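Local atomic coordinates of porin (Acinetobacter baumannii AB307-0294, PDB entry 5DL7), a protein that probably acts as an outer-membrane porin, an OprD-family beta-barrel channel for passage of small molecules, with vanillate as a putative cargo. Residues I185-F189 / T291-F295; H266-L270 / P302-D306; Y284-S290 / N314-V319. One frame throughout, in Å; residues are numbered along the deposited sequence.

One long loop, between strands 278-288 and 318-327, runs through all three contacts. Contact 3 is its root, where the two strands pair; contact 2 is its deep part, folded onto strand 263-275; contact 1 joins its beginning to the loop between strands 181-182 and 193-194. The centres of contacts 2 and 3 are about 10 Å apart, those of 1 and 3 about 11 Å, and those of 1 and 2 about 15 Å. Leu293 packs on Val303 between contacts 1 and 2, Met285 on Val303 between 2 and 3, and Asn314 reaches Asn186 and Arg188 between 3 and 1. A calcium ion lies about 8 Å from the Thr291 side chain.

Contact 1 (I185-F189 / T291-F295); sequences INHRF and TGLPF
Two irregular loops meet here without strand pairing, drawing nearest at Arg188 and Gly292, whose CA atoms are 6.2 Å apart. A water bridges the backbones at this point, giving a hydrogen bond to Arg188 O and accepting one from Gly292 N.

Arg188 carries the middle of the contact. With CG anti to the backbone N (chi1 -176°) the chain runs past the glycine, CD lying 3.8 Å from Gly292 CA, and a bend at chi3 then turns the guanidinium toward Leu293 and Phe295. NH1 donates to Leu293 O over 3.3 Å, with a distinctly bent N-H...O angle of 141°; the donor lies in the carbonyl plane, while the oxygen sits somewhat out of the guanidinium plane. Phe295 CE2 comes to the guanidinium edge, 3.8 Å from Arg188 NH1, and the two planes stand 61° apart. One guanidinium face is taken by Ile185 CB, and the same isoleucine sends CD1 to within 3.5 Å of Phe295 CZ.

Next in sequence, the Phe189 ring has Arg188 CG over one face, near the rim, and fits against Thr291, Gly292 and Pro294 of the other loop. Its CE1 edge meets Thr291 OG1 at 3.5 Å, its CZ approaches Gly292 O, and Pro294 CB reaches CZ of Phe189 at 3.7 Å. Thr291 OG1 is bound to Gly292 O (2.9 Å) and also to Asp263 N.

The course of the loop between strands 278-288 and 318-327 is consistent with the inward-folded loops that narrow the channel in OprD-family porins. Asp311 forms a salt bridge with Arg188 NH1, and Asn314 OD1 binds NH2. The buried charge is thus met by a carbonyl, a carboxylate and an amide, which probably stabilises the protonated arginine.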
# COMPACT_ATOMS: atom_id res chain seq x y z
N ILE A 185 -9.83 -1.19 12.62
CA ILE A 185 -8.92 -0.07 12.90
C ILE A 185 -9.66 0.93 13.81
O ILE A 185 -10.78 1.36 13.39
CB ILE A 185 -8.47 0.57 11.60
CG1 ILE A 185 -7.62 -0.47 10.84
CG2 ILE A 185 -7.69 1.83 11.84
CD1 ILE A 185 -7.56 -0.15 9.44
N ASN A 186 -9.12 1.27 14.98
CA ASN A 186 -9.84 2.22 15.82
C ASN A 186 -11.26 1.85 16.10
O ASN A 186 -12.12 2.72 16.31
CB ASN A 186 -9.79 3.67 15.30
CG ASN A 186 -8.37 4.17 15.05
OD1 ASN A 186 -7.40 3.72 15.68
ND2 ASN A 186 -8.20 5.05 14.08
N HIS A 187 -11.50 0.52 16.29
CA HIS A 187 -12.85 0.02 16.55
C HIS A 187 -13.90 0.60 15.60
O HIS A 187 -15.08 0.80 16.07
CB HIS A 187 -13.22 0.27 17.97
CG HIS A 187 -12.27 -0.27 18.99
ND1 HIS A 187 -12.26 -1.59 19.28
CD2 HIS A 187 -11.17 0.27 19.67
CE1 HIS A 187 -11.30 -1.90 20.15
NE2 HIS A 187 -10.61 -0.78 20.39
N ARG A 188 -13.56 0.71 14.37
CA ARG A 188 -14.40 1.29 13.30
C ARG A 188 -15.70 0.53 13.07
O ARG A 188 -16.82 1.08 12.87
CB ARG A 188 -13.58 1.40 12.05
CG ARG A 188 -14.17 2.04 10.86
CD ARG A 188 -13.04 2.26 9.82
NE ARG A 188 -12.03 3.17 10.28
CZ ARG A 188 -10.83 3.46 9.71
NH1 ARG A 188 -10.48 2.82 8.63
NH2 ARG A 188 -9.98 4.24 10.17
N PHE A 189 -15.57 -0.80 13.20
CA PHE A 189 -16.61 -1.77 13.03
C PHE A 189 -16.75 -2.67 14.23
O PHE A 189 -16.08 -2.46 15.26
CB PHE A 189 -16.37 -2.54 11.71
CG PHE A 189 -16.15 -1.72 10.51
CD1 PHE A 189 -17.21 -1.00 9.91
CD2 PHE A 189 -14.90 -1.52 10.00
CE1 PHE A 189 -17.00 -0.14 8.84
CE2 PHE A 189 -14.69 -0.72 8.86
CZ PHE A 189 -15.69 -0.03 8.31
N THR A 291 -20.18 5.17 9.25
CA THR A 291 -18.90 4.53 9.55
C THR A 291 -17.76 5.09 8.88
O THR A 291 -17.93 5.77 7.84
CB THR A 291 -19.00 2.98 9.36
OG1 THR A 291 -18.92 2.63 7.90
CG2 THR A 291 -20.19 2.35 9.95
N GLY A 292 -16.57 4.63 9.21
CA GLY A 292 -15.42 4.91 8.43
C GLY A 292 -15.35 3.95 7.25
O GLY A 292 -16.18 3.15 6.97
N LEU A 293 -14.25 4.07 6.54
CA LEU A 293 -13.96 3.35 5.31
C LEU A 293 -13.44 1.88 5.58
O LEU A 293 -12.46 1.74 6.26
CB LEU A 293 -12.85 4.01 4.51
CG LEU A 293 -12.42 3.42 3.17
CD1 LEU A 293 -13.54 3.45 2.16
CD2 LEU A 293 -11.12 4.02 2.70
N PRO A 294 -14.13 0.91 5.07
CA PRO A 294 -13.56 -0.48 5.11
C PRO A 294 -12.64 -0.77 3.97
O PRO A 294 -12.76 -0.24 2.88
CB PRO A 294 -14.78 -1.44 5.00
CG PRO A 294 -15.70 -0.61 4.06
CD PRO A 294 -15.45 0.86 4.38
N PHE A 295 -11.71 -1.73 4.23
CA PHE A 295 -10.80 -2.25 3.21
C PHE A 295 -10.21 -3.57 3.69
O PHE A 295 -10.40 -3.86 4.89
CB PHE A 295 -9.72 -1.20 2.76
CG PHE A 295 -9.04 -0.47 3.92
CD1 PHE A 295 -7.88 -1.03 4.48
CD2 PHE A 295 -9.53 0.77 4.38
CE1 PHE A 295 -7.26 -0.40 5.50
CE2 PHE A 295 -8.97 1.40 5.44
CZ PHE A 295 -7.83 0.79 6.04
O HOH W 1 -16.77 3.75 11.97

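Contact 2 (H266-L270 / P302-D306)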
# COMPACT_ATOMS: atom_id res chain seq x y z
N HIS A 266 -16.20 7.94 0.69
CA HIS A 266 -14.93 8.57 1.00
C HIS A 266 -14.37 9.26 -0.28
O HIS A 266 -14.31 8.57 -1.32
CB HIS A 266 -13.92 7.53 1.53
CG HIS A 266 -12.75 8.20 2.17
ND1 HIS A 266 -11.71 8.69 1.44
CD2 HIS A 266 -12.50 8.54 3.49
CE1 HIS A 266 -10.91 9.35 2.27
NE2 HIS A 266 -11.39 9.29 3.50
N ILE A 267 -14.05 10.54 -0.15
CA ILE A 267 -13.50 11.25 -1.34
C ILE A 267 -12.16 11.68 -0.92
O ILE A 267 -11.94 12.14 0.20
CB ILE A 267 -14.49 12.41 -1.71
CG1 ILE A 267 -13.97 13.11 -2.91
CG2 ILE A 267 -14.46 13.39 -0.59
CD1 ILE A 267 -14.00 12.22 -4.13
N SER A 268 -11.18 11.57 -1.83
CA SER A 268 -9.83 12.09 -1.60
C SER A 268 -9.24 12.61 -2.89
O SER A 268 -9.56 12.10 -3.98
CB SER A 268 -8.97 11.06 -0.93
OG SER A 268 -8.78 9.83 -1.61
N GLY A 269 -8.44 13.66 -2.75
CA GLY A 269 -7.80 14.23 -3.99
C GLY A 269 -6.48 14.84 -3.58
O GLY A 269 -6.31 15.44 -2.50
N LEU A 270 -5.54 14.72 -4.45
CA LEU A 270 -4.25 15.40 -4.37
C LEU A 270 -4.04 16.14 -5.69
O LEU A 270 -4.13 15.49 -6.79
CB LEU A 270 -3.11 14.42 -4.14
CG LEU A 270 -1.72 15.06 -3.88
CD1 LEU A 270 -1.58 15.72 -2.52
CD2 LEU A 270 -0.69 13.92 -4.00
N PRO A 302 -6.71 2.60 1.06
CA PRO A 302 -6.56 2.87 -0.36
C PRO A 302 -6.76 4.28 -0.86
O PRO A 302 -6.70 4.53 -2.05
CB PRO A 302 -7.55 1.90 -1.01
CG PRO A 302 -8.68 1.99 -0.06
CD PRO A 302 -7.98 1.88 1.32
N VAL A 303 -6.92 5.20 0.07
CA VAL A 303 -7.18 6.61 -0.26
C VAL A 303 -5.91 7.31 -0.71
O VAL A 303 -4.82 6.80 -0.64
CB VAL A 303 -7.80 7.28 1.01
CG1 VAL A 303 -9.08 6.61 1.49
CG2 VAL A 303 -6.79 7.41 2.11
N VAL A 304 -6.10 8.52 -1.23
CA VAL A 304 -4.98 9.13 -1.91
C VAL A 304 -3.82 9.46 -1.05
O VAL A 304 -2.69 9.46 -1.48
CB VAL A 304 -5.45 10.34 -2.78
CG1 VAL A 304 -5.68 11.51 -2.00
CG2 VAL A 304 -4.27 10.85 -3.64
N LEU A 305 -4.11 9.91 0.13
CA LEU A 305 -3.02 10.34 1.10
C LEU A 305 -2.57 9.08 1.83
O LEU A 305 -3.37 8.44 2.55
CB LEU A 305 -3.48 11.49 2.03
CG LEU A 305 -4.07 12.68 1.36
CD1 LEU A 305 -4.40 13.72 2.41
CD2 LEU A 305 -3.02 13.21 0.37
N ASP A 306 -1.37 8.60 1.59
CA ASP A 306 -0.87 7.31 2.16
C ASP A 306 0.26 7.59 3.17
O ASP A 306 1.43 7.42 2.98
CB ASP A 306 -0.27 6.45 1.06
CG ASP A 306 0.87 7.15 0.27
OD1 ASP A 306 0.99 8.55 0.12
OD2 ASP A 306 1.71 6.34 -0.34
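The imidazole of His266 takes a methyl group of Val303 over one face: CG1 of Val303 stands 3.4 Å from His266 CE1 and equally near ND1, consistent with a CH-pi contact. The two side chains cross at about a right angle. Beyond the pair, Met285, Ser287 and Leu293 also touch this histidine. Its CG is anti to the backbone N (chi1 -166°), which swings the ring out from the strand and over toward the loop.

Ser268, two residues along on the same side of strand 263-275, supplies the polar link. Its OG accepts the backbone N-H of Val304 at 3.0 Å from N, and the bond is nearly straight at 163°. With chi1 at 60°, OG is turned toward the loop, where it meets this N-H. Around the bond the fit is close, with Val304 CG1 only 3.5 Å from Ser268 CB, tighter than usual for two carbons, and 3.6 Å from Gly269 N. The other methyl of Val304, CG2, leans on Leu270 CB at 3.8 Å. Leu270 then ends the row by bringing CD1 to within 4.1 Å of Leu305 CD2.

His266, Ser268 and Leu270 alternate with Ile267, which points the opposite way, so the loop meets one face of the barrel wall. The backbone of the strand is already bonded on its two flanks, to strands 240-253 and 278-288. Arg247, on the first of these, donates to Pro302 O as a second tie to the wall, and Arg346 forms a salt bridge with Asp306.

Across the two segments one nearly straight hydrogen bond ties the loop to the strand, while valine and leucine branches pack around it. The result is a loop held against the inside of the barrel, as in porins whose folded-in loops narrow the pore.

Contact 3 (Y284-S290 / N314-V319). With C8E ((hydroxyethyloxy)tri(ethyloxy)octane), chain L.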
# COMPACT_ATOMS: atom_id res chain seq x y z
N TYR A 284 -6.90 16.90 0.02
CA TYR A 284 -8.10 16.94 0.81
C TYR A 284 -8.72 15.58 0.85
O TYR A 284 -8.75 14.87 -0.19
CB TYR A 284 -9.15 17.94 0.28
CG TYR A 284 -10.31 18.06 1.18
CD1 TYR A 284 -10.16 18.65 2.43
CD2 TYR A 284 -11.43 17.50 0.87
CE1 TYR A 284 -11.26 18.81 3.31
CE2 TYR A 284 -12.55 17.68 1.72
CZ TYR A 284 -12.40 18.24 2.97
OH TYR A 284 -13.54 18.39 3.84
N MET A 285 -9.23 15.19 2.04
CA MET A 285 -10.04 14.00 2.15
C MET A 285 -11.22 14.26 3.03
O MET A 285 -11.14 15.03 3.96
CB MET A 285 -9.29 12.74 2.63
CG MET A 285 -7.93 12.51 2.00
SD MET A 285 -7.30 10.85 2.15
CE MET A 285 -6.97 10.75 3.92
N GLN A 286 -12.28 13.53 2.75
CA GLN A 286 -13.40 13.50 3.69
C GLN A 286 -14.22 12.23 3.66
O GLN A 286 -14.54 11.70 2.61
CB GLN A 286 -14.34 14.70 3.43
CG GLN A 286 -15.53 14.86 4.36
CD GLN A 286 -16.28 16.19 4.22
OE1 GLN A 286 -15.80 17.10 3.56
NE2 GLN A 286 -17.35 16.35 5.00
N SER A 287 -14.51 11.72 4.87
CA SER A 287 -15.42 10.68 5.04
C SER A 287 -16.82 11.09 5.31
O SER A 287 -17.06 12.00 6.14
CB SER A 287 -14.86 9.83 6.25
OG SER A 287 -15.61 8.68 6.42
N PHE A 288 -17.78 10.37 4.72
CA PHE A 288 -19.19 10.62 4.94
C PHE A 288 -19.90 9.33 5.32
O PHE A 288 -19.56 8.30 4.79
CB PHE A 288 -19.94 11.11 3.66
CG PHE A 288 -19.29 12.36 3.07
CD1 PHE A 288 -18.22 12.28 2.25
CD2 PHE A 288 -19.84 13.66 3.44
CE1 PHE A 288 -17.61 13.45 1.76
CE2 PHE A 288 -19.35 14.81 2.81
CZ PHE A 288 -18.23 14.67 1.98
N GLY A 289 -20.98 9.44 6.13
CA GLY A 289 -21.72 8.24 6.45
C GLY A 289 -21.55 7.74 7.89
O GLY A 289 -20.83 8.37 8.62
N SER A 290 -22.31 6.73 8.21
CA SER A 290 -22.33 6.21 9.65
C SER A 290 -21.05 5.56 10.12
O SER A 290 -20.87 5.42 11.34
CB SER A 290 -23.44 5.16 9.82
OG SER A 290 -24.65 5.77 9.47
N ASN A 314 -10.89 7.67 9.22
CA ASN A 314 -11.93 7.47 10.25
C ASN A 314 -13.24 8.06 9.83
O ASN A 314 -13.31 8.98 8.94
CB ASN A 314 -11.43 8.13 11.51
CG ASN A 314 -10.23 7.40 12.05
OD1 ASN A 314 -10.36 6.26 12.54
ND2 ASN A 314 -9.02 7.94 11.92
N LYS A 315 -14.30 7.61 10.51
CA LYS A 315 -15.66 8.15 10.39
C LYS A 315 -15.60 9.72 10.57
O LYS A 315 -15.03 10.27 11.52
CB LYS A 315 -16.59 7.52 11.41
CG LYS A 315 -18.01 8.01 11.19
CD LYS A 315 -18.99 8.14 12.22
CE LYS A 315 -20.35 8.70 11.89
NZ LYS A 315 -20.55 10.02 12.31
N ASP A 316 -16.15 10.40 9.60
CA ASP A 316 -16.29 11.85 9.51
C ASP A 316 -15.05 12.66 9.39
O ASP A 316 -15.10 13.90 9.38
CB ASP A 316 -17.11 12.37 10.63
CG ASP A 316 -18.65 11.96 10.43
OD1 ASP A 316 -19.16 11.51 9.43
OD2 ASP A 316 -19.30 12.43 11.36
N GLU A 317 -13.90 11.98 9.21
CA GLU A 317 -12.62 12.72 9.26
C GLU A 317 -12.46 13.56 7.99
O GLU A 317 -12.57 13.01 6.89
CB GLU A 317 -11.54 11.70 9.34
CG GLU A 317 -10.14 12.26 9.50
CD GLU A 317 -9.07 11.36 10.01
OE1 GLU A 317 -9.29 10.13 10.13
OE2 GLU A 317 -7.93 11.93 10.32
N LYS A 318 -12.14 14.81 8.24
CA LYS A 318 -11.73 15.76 7.20
C LYS A 318 -10.27 15.91 7.28
O LYS A 318 -9.70 16.18 8.37
CB LYS A 318 -12.39 17.13 7.43
CG LYS A 318 -13.88 17.10 7.19
CD LYS A 318 -14.32 18.55 7.50
CE LYS A 318 -15.78 18.70 7.32
NZ LYS A 318 -16.35 18.18 8.60
N VAL A 319 -9.56 15.81 6.15
CA VAL A 319 -8.15 15.89 6.10
C VAL A 319 -7.61 16.93 5.12
O VAL A 319 -8.14 16.98 4.01
CB VAL A 319 -7.49 14.54 5.72
CG1 VAL A 319 -5.96 14.54 5.81
CG2 VAL A 319 -7.98 13.34 6.57
C11 C8E L . -24.09 10.87 -0.22
O12 C8E L . -22.80 10.77 0.55
C13 C8E L . -22.26 12.04 0.83
C14 C8E L . -23.14 12.69 1.90
O15 C8E L . -23.48 11.78 3.03
C16 C8E L . -23.97 12.62 4.06
C17 C8E L . -24.17 11.76 5.28
O18 C8E L . -25.21 10.82 4.95
C19 C8E L . -25.53 10.01 6.10
C20 C8E L . -26.24 8.75 5.69
O21 C8E L . -25.35 7.68 5.19
O HOH W 2 -18.14 8.98 7.79
O HOH W 3 -21.38 11.54 8.00
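Met285 and Val319 form the tight end, an antiparallel hydrogen-bonded pair with N-to-O distances of 2.9 Å (Met285 N to Val319 O) and 2.8 Å (Val319 N to Met285 O). Their side chains run side by side, Met285 CE meeting Val319 CG2 at 3.8 Å. On the other face Gln286 and Lys318, a non-hydrogen-bonded pair, lie alongside each other, with Tyr284 OH bound to Gln286 OE1; the Lys318 ammonium goes on to Asp352. Ser287 N still reaches Glu317 O at 3.1 Å.

Beyond Ser287 regular pairing gives way to a type II turn from Asn314 to Glu317, and water bridges the gap. One water joins Ser287 OG and Asp316 N, another links Gly289 N to Asp316 OD1. Lys315 lays CE 3.3 Å from Gly289 O and forms a salt bridge with Asp316 OD2. Glu317 N to Asn314 O (3.1 Å) closes the turn, and Glu317 OE1 braces it by accepting from both Asn314 N and ND2. A detergent molecule lies by Phe288.

Strand 263-275 pairs with 278-288 on the one side, and 341-353 with 318-327 on the other, making this the neck of a long loop between adjacent barrel strands.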